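Local coordinates for histidine triad (HIT) protein (PDB 3NRD), which probably binds nucleotides and acts on their phosphate bonds, as other members of the histidine triad family do, its exact reaction being unknown, at residues K73-E78 and V96-E101; W34-L39 and P109-G114. All coordinates share one frame; numbering follows the deposited sequence.

The two contacts lie about 12 Å apart, centre to centre, on one five-stranded antiparallel sheet, in which strands 36-41 and 94-99 are neighbours. Along the chain the order is 34-39, 73-78, 96-101, 109-114, which nests contact 1 inside the long loop closed by contact 2. They meet directly: Ala98 N lies 2.8 Å from Pro35 O, probably as a hydrogen bond, and Ile97 packs on Trp36 and Trp111. Contact 1 joins the end of helix 54-75 to strand 94-99; contact 2 lays the loop after that strand over Trp34 and Trp36. Both belong to the HIT part of a longer protein, and both touch the second subunit.

Contact 1. Residues K73-E78 and V96-E101; sequences KATGAE and VIARRE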
ATOM      1  N   LYS A  73      11.700   9.173 -10.056  1.00 24.60           N
ATOM      2  CA  LYS A  73      12.579  10.052 -10.829  1.00 26.09           C
ATOM      3  C   LYS A  73      13.951  10.235 -10.132  1.00 25.55           C
ATOM      4  O   LYS A  73      14.986  10.090 -10.770  1.00 26.22           O
ATOM      5  CB  LYS A  73      11.881  11.407 -11.102  1.00 27.37           C
ATOM      6  CG  LYS A  73      12.573  12.217 -12.183  1.00 32.83           C
ATOM      7  CD  LYS A  73      11.890  13.561 -12.479  1.00 38.70           C
ATOM      8  CE  LYS A  73      12.710  14.344 -13.530  1.00 41.86           C
ATOM      9  NZ  LYS A  73      12.226  15.748 -13.687  1.00 44.79           N
ATOM     10  N   ALA A  74      13.944  10.505  -8.832  1.00 23.48           N
ATOM     11  CA  ALA A  74      15.192  10.749  -8.080  1.00 24.43           C
ATOM     12  C   ALA A  74      16.108   9.506  -7.998  1.00 24.39           C
ATOM     13  O   ALA A  74      17.332   9.657  -8.015  1.00 25.41           O
ATOM     14  CB  ALA A  74      14.898  11.282  -6.685  1.00 22.28           C
ATOM     15  N   THR A  75      15.527   8.305  -7.991  1.00 23.63           N
ATOM     16  CA  THR A  75      16.316   7.065  -7.819  1.00 24.35           C
ATOM     17  C   THR A  75      16.611   6.311  -9.125  1.00 24.79           C
ATOM     18  O   THR A  75      17.491   5.466  -9.154  1.00 25.14           O
ATOM     19  CB  THR A  75      15.585   6.083  -6.908  1.00 23.57           C
ATOM     20  OG1 THR A  75      14.310   5.814  -7.487  1.00 22.82           O
ATOM     21  CG2 THR A  75      15.410   6.659  -5.494  1.00 22.92           C
ATOM     22  N   GLY A  76      15.870   6.583 -10.192  1.00 24.25           N
ATOM     23  CA  GLY A  76      15.924   5.729 -11.384  1.00 24.86           C
ATOM     24  C   GLY A  76      15.356   4.320 -11.130  1.00 24.54           C
ATOM     25  O   GLY A  76      15.718   3.380 -11.814  1.00 24.84           O
ATOM     26  N   ALA A  77      14.470   4.189 -10.135  1.00 23.19           N
ATOM     27  CA  ALA A  77      13.909   2.915  -9.733  1.00 23.25           C
ATOM     28  C   ALA A  77      13.094   2.262 -10.857  1.00 23.45           C
ATOM     29  O   ALA A  77      12.442   2.955 -11.627  1.00 22.84           O
ATOM     30  CB  ALA A  77      13.007   3.119  -8.498  1.00 21.58           C
ATOM     31  N   GLU A  78      13.114   0.932 -10.923  1.00 24.21           N
ATOM     32  CA  GLU A  78      12.220   0.192 -11.843  1.00 24.41           C
ATOM     33  C   GLU A  78      10.747   0.206 -11.407  1.00 23.32           C
ATOM     34  O   GLU A  78       9.851   0.213 -12.252  1.00 23.08           O
ATOM     35  CB  GLU A  78      12.698  -1.246 -11.976  1.00 25.55           C
ATOM     36  CG  GLU A  78      14.015  -1.327 -12.705  1.00 29.06           C
ATOM     37  CD  GLU A  78      14.783  -2.617 -12.484  1.00 32.03           C
ATOM     38  OE1 GLU A  78      14.212  -3.628 -11.992  1.00 30.92           O
ATOM     39  OE2 GLU A  78      15.989  -2.587 -12.819  1.00 35.42           O
ATOM     40  N   VAL A  96       6.348   4.563   0.854  1.00 17.62           N
ATOM     41  CA  VAL A  96       6.577   4.786  -0.569  1.00 17.20           C
ATOM     42  C   VAL A  96       8.026   4.441  -0.816  1.00 18.29           C
ATOM     43  O   VAL A  96       8.923   5.176  -0.397  1.00 18.45           O
ATOM     44  CB  VAL A  96       6.326   6.234  -0.987  1.00 17.56           C
ATOM     45  CG1 VAL A  96       6.533   6.403  -2.528  1.00 16.27           C
ATOM     46  CG2 VAL A  96       4.947   6.685  -0.550  1.00 15.17           C
ATOM     47  N   ILE A  97       8.246   3.305  -1.464  1.00 17.84           N
ATOM     48  CA  ILE A  97       9.549   2.653  -1.479  1.00 18.39           C
ATOM     49  C   ILE A  97      10.005   2.454  -2.928  1.00 18.15           C
ATOM     50  O   ILE A  97       9.226   1.971  -3.748  1.00 19.13           O
ATOM     51  CB  ILE A  97       9.504   1.281  -0.828  1.00 18.23           C
ATOM     52  CG1 ILE A  97       8.977   1.338   0.627  1.00 18.55           C
ATOM     53  CG2 ILE A  97      10.894   0.657  -0.859  1.00 18.23           C
ATOM     54  CD1 ILE A  97       8.172   0.140   1.016  1.00 18.20           C
ATOM     55  N   ALA A  98      11.247   2.809  -3.232  1.00 18.09           N
ATOM     56  CA  ALA A  98      11.837   2.637  -4.579  1.00 18.47           C
ATOM     57  C   ALA A  98      12.487   1.259  -4.695  1.00 18.96           C
ATOM     58  O   ALA A  98      13.316   0.903  -3.872  1.00 19.19           O
ATOM     59  CB  ALA A  98      12.867   3.692  -4.831  1.00 18.38           C
ATOM     60  N   ARG A  99      12.164   0.522  -5.743  1.00 19.86           N
ATOM     61  CA  ARG A  99      12.643  -0.850  -5.919  1.00 20.75           C
ATOM     62  C   ARG A  99      13.230  -1.127  -7.303  1.00 22.75           C
ATOM     63  O   ARG A  99      12.906  -0.458  -8.295  1.00 22.60           O
ATOM     64  CB  ARG A  99      11.530  -1.872  -5.748  1.00 20.30           C
ATOM     65  CG  ARG A  99      10.724  -1.778  -4.499  1.00 20.19           C
ATOM     66  CD  ARG A  99      11.493  -2.099  -3.261  1.00 20.78           C
ATOM     67  NE  ARG A  99      12.123  -3.419  -3.251  1.00 22.17           N
ATOM     68  CZ  ARG A  99      11.582  -4.567  -2.861  1.00 20.50           C
ATOM     69  NH1 ARG A  99      10.319  -4.642  -2.453  1.00 21.74           N
ATOM     70  NH2 ARG A  99      12.339  -5.669  -2.867  1.00 20.69           N
ATOM     71  N   ARG A 100      14.048  -2.176  -7.357  1.00 23.85           N
ATOM     72  CA  ARG A 100      14.564  -2.645  -8.605  1.00 26.16           C
ATOM     73  C   ARG A 100      15.006  -4.093  -8.443  1.00 26.50           C
ATOM     74  O   ARG A 100      15.369  -4.536  -7.349  1.00 25.93           O
ATOM     75  CB  ARG A 100      15.718  -1.747  -9.070  1.00 27.63           C
ATOM     76  CG  ARG A 100      17.042  -1.916  -8.298  1.00 32.94           C
ATOM     77  CD  ARG A 100      17.648  -0.588  -7.948  1.00 38.40           C
ATOM     78  NE  ARG A 100      17.974   0.221  -9.127  1.00 42.03           N
ATOM     79  CZ  ARG A 100      17.854   1.555  -9.229  1.00 45.24           C
ATOM     80  NH1 ARG A 100      17.344   2.308  -8.237  1.00 44.51           N
ATOM     81  NH2 ARG A 100      18.236   2.156 -10.367  1.00 46.83           N
ATOM     82  N   GLU A 101      14.971  -4.821  -9.537  1.00 27.69           N
ATOM     83  CA  GLU A 101      15.500  -6.177  -9.572  1.00 28.96           C
ATOM     84  C   GLU A 101      16.919  -6.207  -9.032  1.00 29.26           C
ATOM     85  O   GLU A 101      17.746  -5.344  -9.347  1.00 28.07           O
ATOM     86  CB  GLU A 101      15.427  -6.763 -10.975  1.00 30.12           C
ATOM     87  CG  GLU A 101      15.908  -8.233 -11.063  1.00 34.14           C
ATOM     88  CD  GLU A 101      15.749  -8.826 -12.459  1.00 38.22           C
ATOM     89  OE1 GLU A 101      15.236  -8.112 -13.347  1.00 40.11           O
ATOM     90  OE2 GLU A 101      16.140  -9.998 -12.665  1.00 41.94           O
TER
HETATM   91  O   HOH W   1      17.999  -3.479 -11.275  1.00 30.22           O
HETATM   92  O   HOH W   2      15.807  -5.166 -14.245  1.00 43.46           O
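Ala77 and Glu78, in the turn that leaves helix 54-75, run beside Arg99 and Arg100 at the end of strand 94-99, with Glu78 CA 4.9 Å from Arg100 CA and the directions of the two chains differing by 47°. On the inner side the methyl of Ala77 meets that of Ala98, CB to CB at 3.7 Å, and Thr75 lies over the same Ala98 methyl. Thr75 OG1 takes the N-H of Ala77, an ST turn that carries the chain past Gly76, which has positive phi and is the first residue out of the helix; the hydroxyl is also bonded to Leu71 O. On the outer side Arg100, its chain bent at chi2 and chi3, brings its guanidinium alongside the backbone of Thr75 to Ala77. NH1 gives a nearly straight bond (163°) to Thr75 O at 3.3 Å; the oxygen lies in the guanidinium plane, whereas the donor stands above the carbonyl plane. Ala77 CA covers one guanidinium face. Cutting Arg100 back to an alanine would probably leave Thr75 O without this donor and uncover the Ala77 backbone on which the guanidinium lies. Glu78 crosses Arg100 at about a right angle, its CD 3.6 Å from Arg100 CB, so the two meet through aliphatic carbon and not through their charges. Its OE1 instead accepts the Glu101 N-H at 2.8 Å, from above the carboxylate plane, while a water bridges OE2 to Glu101 O, 2.7 Å from each. Asp103 takes the charge of Arg99 and also binds Arg100 N. Here a long helix leads into strand 79-84, outermost of the sheet within this chain, beside its antiparallel neighbour 94-99, a helix-to-strand junction of the alpha+beta HIT fold.

Contact 2. Residues W34-L39 and P109-G114; sequences WPWLIL and PVWGFG
Val110 wedges its two methyls against two indoles, one branch to each. CG1 stands over the centre of the Trp34 five-membered ring, 3.4 Å from its centroid and 13° off the normal, a close CH-pi contact; CG2 lies over the face of the Trp36 six-membered ring, 3.7 Å from its centroid, toward the rim of the indole as a whole. At chi1 -50° CG1 is anti to the carbonyl carbon and CG2 sits between that carbon and the backbone N, which sends the methyls to different indoles. Phe113 meets Trp34 at the ring edge: its CD2 lies in the indole plane, 3.9 Å from Trp34 CZ2. A type II beta turn from Val110 to Phe113, closed by Phe113 N to Val110 O and with Gly112 at its positive-phi corner, puts these side chains in the loop that follows strand 94-99 and folds back over the sheet of the HIT domain. Trp111 points its CB away, yet its ring returns: NE1 lies 3.7 Å from Trp36 CZ2, and the planes of the two rings are at 86°. Trp36 and Trp111 both reach His95, which probably occupies the third histidine position of the HIT signature, here with glutamine in the first; Trp36 NE1 is hydrogen-bonded to His95 ND1, and Trp111 meets the imidazole edge-to-face. Trp34 NE1 is bonded to Pro104 O; Trp111 also packs on Leu85 of the second subunit.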
ATOM      1  N   TRP A  34      16.860   0.175   0.874  1.00 21.13           N
ATOM      2  CA  TRP A  34      15.989   0.651  -0.212  1.00 21.02           C
ATOM      3  C   TRP A  34      15.653   2.108   0.047  1.00 20.72           C
ATOM      4  O   TRP A  34      15.490   2.484   1.207  1.00 22.44           O
ATOM      5  CB  TRP A  34      14.682  -0.143  -0.321  1.00 20.43           C
ATOM      6  CG  TRP A  34      14.801  -1.584  -0.171  1.00 20.05           C
ATOM      7  CD1 TRP A  34      14.907  -2.502  -1.160  1.00 22.15           C
ATOM      8  CD2 TRP A  34      14.795  -2.301   1.052  1.00 20.16           C
ATOM      9  NE1 TRP A  34      14.969  -3.765  -0.624  1.00 22.69           N
ATOM     10  CE2 TRP A  34      14.888  -3.659   0.740  1.00 20.72           C
ATOM     11  CE3 TRP A  34      14.715  -1.922   2.404  1.00 21.77           C
ATOM     12  CZ2 TRP A  34      14.908  -4.645   1.727  1.00 22.00           C
ATOM     13  CZ3 TRP A  34      14.745  -2.902   3.376  1.00 20.14           C
ATOM     14  CH2 TRP A  34      14.865  -4.241   3.037  1.00 21.05           C
ATOM     15  N   PRO A  35      15.579   2.948  -1.000  1.00 21.26           N
ATOM     16  CA  PRO A  35      15.083   4.321  -0.743  1.00 20.53           C
ATOM     17  C   PRO A  35      13.607   4.287  -0.361  1.00 20.08           C
ATOM     18  O   PRO A  35      12.734   3.924  -1.181  1.00 20.64           O
ATOM     19  CB  PRO A  35      15.333   5.058  -2.050  1.00 20.99           C
ATOM     20  CG  PRO A  35      16.273   4.164  -2.860  1.00 22.12           C
ATOM     21  CD  PRO A  35      16.059   2.769  -2.388  1.00 21.82           C
ATOM     22  N   TRP A  36      13.335   4.685   0.878  1.00 19.44           N
ATOM     23  CA  TRP A  36      12.079   4.359   1.567  1.00 18.72           C
ATOM     24  C   TRP A  36      11.638   5.585   2.343  1.00 18.10           C
ATOM     25  O   TRP A  36      12.359   6.055   3.229  1.00 17.61           O
ATOM     26  CB  TRP A  36      12.365   3.178   2.464  1.00 18.74           C
ATOM     27  CG  TRP A  36      11.267   2.617   3.269  1.00 18.85           C
ATOM     28  CD1 TRP A  36      10.013   3.097   3.435  1.00 20.40           C
ATOM     29  CD2 TRP A  36      11.365   1.465   4.076  1.00 18.89           C
ATOM     30  NE1 TRP A  36       9.323   2.315   4.300  1.00 21.35           N
ATOM     31  CE2 TRP A  36      10.133   1.299   4.715  1.00 20.93           C
ATOM     32  CE3 TRP A  36      12.397   0.553   4.336  1.00 22.71           C
ATOM     33  CZ2 TRP A  36       9.885   0.250   5.600  1.00 22.94           C
ATOM     34  CZ3 TRP A  36      12.158  -0.488   5.213  1.00 23.42           C
ATOM     35  CH2 TRP A  36      10.913  -0.633   5.836  1.00 23.77           C
ATOM     36  N   LEU A  37      10.485   6.117   1.952  1.00 17.57           N
ATOM     37  CA  LEU A  37       9.875   7.272   2.557  1.00 18.21           C
ATOM     38  C   LEU A  37       8.604   6.850   3.246  1.00 18.74           C
ATOM     39  O   LEU A  37       7.941   5.872   2.835  1.00 18.82           O
ATOM     40  CB  LEU A  37       9.513   8.284   1.499  1.00 17.78           C
ATOM     41  CG  LEU A  37      10.668   8.705   0.579  1.00 19.27           C
ATOM     42  CD1 LEU A  37      10.168   9.748  -0.405  1.00 18.55           C
ATOM     43  CD2 LEU A  37      11.863   9.227   1.360  1.00 19.31           C
ATOM     44  N   ILE A  38       8.232   7.594   4.269  1.00 18.90           N
ATOM     45  CA  ILE A  38       6.887   7.483   4.790  1.00 19.51           C
ATOM     46  C   ILE A  38       6.206   8.830   4.797  1.00 18.47           C
ATOM     47  O   ILE A  38       6.862   9.858   5.007  1.00 19.75           O
ATOM     48  CB  ILE A  38       6.817   6.804   6.195  1.00 20.20           C
ATOM     49  CG1 ILE A  38       7.503   7.599   7.275  1.00 23.72           C
ATOM     50  CG2 ILE A  38       7.465   5.434   6.112  1.00 23.88           C
ATOM     51  CD1 ILE A  38       7.257   7.036   8.696  1.00 25.95           C
ATOM     52  N   LEU A  39       4.903   8.790   4.540  1.00 17.40           N
ATOM     53  CA  LEU A  39       4.041   9.967   4.548  0.50 17.38           C
ATOM     54  C   LEU A  39       3.118   9.810   5.735  1.00 17.29           C
ATOM     55  O   LEU A  39       2.464   8.783   5.862  1.00 17.68           O
ATOM     56  CB  LEU A  39       3.227  10.092   3.270  0.50 16.80           C
ATOM     57  CG  LEU A  39       3.931  10.905   2.186  0.50 17.22           C
ATOM     58  CD1 LEU A  39       5.166  10.149   1.662  0.50 17.32           C
ATOM     59  CD2 LEU A  39       2.957  11.243   1.070  0.50 14.43           C
ATOM     60  N   PRO A 109       8.690  -8.280  -0.247  1.00 22.30           N
ATOM     61  CA  PRO A 109       8.527  -7.012   0.446  1.00 21.19           C
ATOM     62  C   PRO A 109       9.757  -6.573   1.267  1.00 21.91           C
ATOM     63  O   PRO A 109      10.557  -7.417   1.696  1.00 22.37           O
ATOM     64  CB  PRO A 109       7.370  -7.300   1.379  1.00 21.55           C
ATOM     65  CG  PRO A 109       7.453  -8.800   1.629  1.00 23.21           C
ATOM     66  CD  PRO A 109       7.961  -9.386   0.404  1.00 23.02           C
ATOM     67  N   VAL A 110       9.916  -5.257   1.459  1.00 21.14           N
ATOM     68  CA  VAL A 110      10.987  -4.745   2.329  1.00 21.97           C
ATOM     69  C   VAL A 110      10.647  -5.001   3.804  1.00 22.58           C
ATOM     70  O   VAL A 110      11.544  -5.257   4.604  1.00 23.34           O
ATOM     71  CB  VAL A 110      11.297  -3.244   2.065  1.00 21.43           C
ATOM     72  CG1 VAL A 110      11.504  -3.021   0.571  1.00 20.62           C
ATOM     73  CG2 VAL A 110      10.210  -2.293   2.643  1.00 21.46           C
ATOM     74  N   TRP A 111       9.347  -5.014   4.113  1.00 22.94           N
ATOM     75  CA  TRP A 111       8.836  -5.058   5.482  1.00 23.06           C
ATOM     76  C   TRP A 111       9.192  -6.369   6.140  1.00 24.60           C
ATOM     77  O   TRP A 111       8.917  -7.448   5.604  1.00 24.49           O
ATOM     78  CB  TRP A 111       7.313  -4.858   5.480  1.00 23.52           C
ATOM     79  CG  TRP A 111       6.920  -3.558   4.832  1.00 21.93           C
ATOM     80  CD1 TRP A 111       7.167  -2.317   5.315  1.00 21.07           C
ATOM     81  CD2 TRP A 111       6.264  -3.383   3.579  1.00 21.78           C
ATOM     82  NE1 TRP A 111       6.713  -1.367   4.442  1.00 21.87           N
ATOM     83  CE2 TRP A 111       6.146  -1.989   3.364  1.00 22.09           C
ATOM     84  CE3 TRP A 111       5.746  -4.259   2.621  1.00 21.07           C
ATOM     85  CZ2 TRP A 111       5.519  -1.455   2.242  1.00 21.37           C
ATOM     86  CZ3 TRP A 111       5.153  -3.723   1.489  1.00 22.31           C
ATOM     87  CH2 TRP A 111       5.037  -2.335   1.312  1.00 22.14           C
ATOM     88  N   GLY A 112       9.846  -6.260   7.294  1.00 24.90           N
ATOM     89  CA  GLY A 112      10.266  -7.407   8.058  1.00 26.08           C
ATOM     90  C   GLY A 112      11.484  -8.140   7.541  1.00 26.77           C
ATOM     91  O   GLY A 112      11.851  -9.167   8.121  1.00 27.70           O
ATOM     92  N   PHE A 113      12.136  -7.621   6.496  1.00 25.81           N
ATOM     93  CA  PHE A 113      13.281  -8.307   5.914  1.00 26.37           C
ATOM     94  C   PHE A 113      14.587  -7.832   6.560  1.00 26.71           C
ATOM     95  O   PHE A 113      14.971  -6.657   6.441  1.00 25.82           O
ATOM     96  CB  PHE A 113      13.374  -8.108   4.400  1.00 25.43           C
ATOM     97  CG  PHE A 113      14.564  -8.809   3.793  1.00 25.96           C
ATOM     98  CD1 PHE A 113      14.579 -10.178   3.683  1.00 27.18           C
ATOM     99  CD2 PHE A 113      15.679  -8.090   3.358  1.00 27.21           C
ATOM    100  CE1 PHE A 113      15.675 -10.838   3.152  1.00 27.71           C
ATOM    101  CE2 PHE A 113      16.790  -8.734   2.825  1.00 25.33           C
ATOM    102  CZ  PHE A 113      16.785 -10.108   2.715  1.00 28.10           C
ATOM    103  N   GLY A 114      15.277  -8.753   7.207  1.00 27.86           N
ATOM    104  CA  GLY A 114      16.634  -8.499   7.711  1.00 29.28           C
ATOM    105  C   GLY A 114      16.738  -7.353   8.714  1.00 29.21           C
ATOM    106  O   GLY A 114      15.771  -7.053   9.405  1.00 28.84           O
TER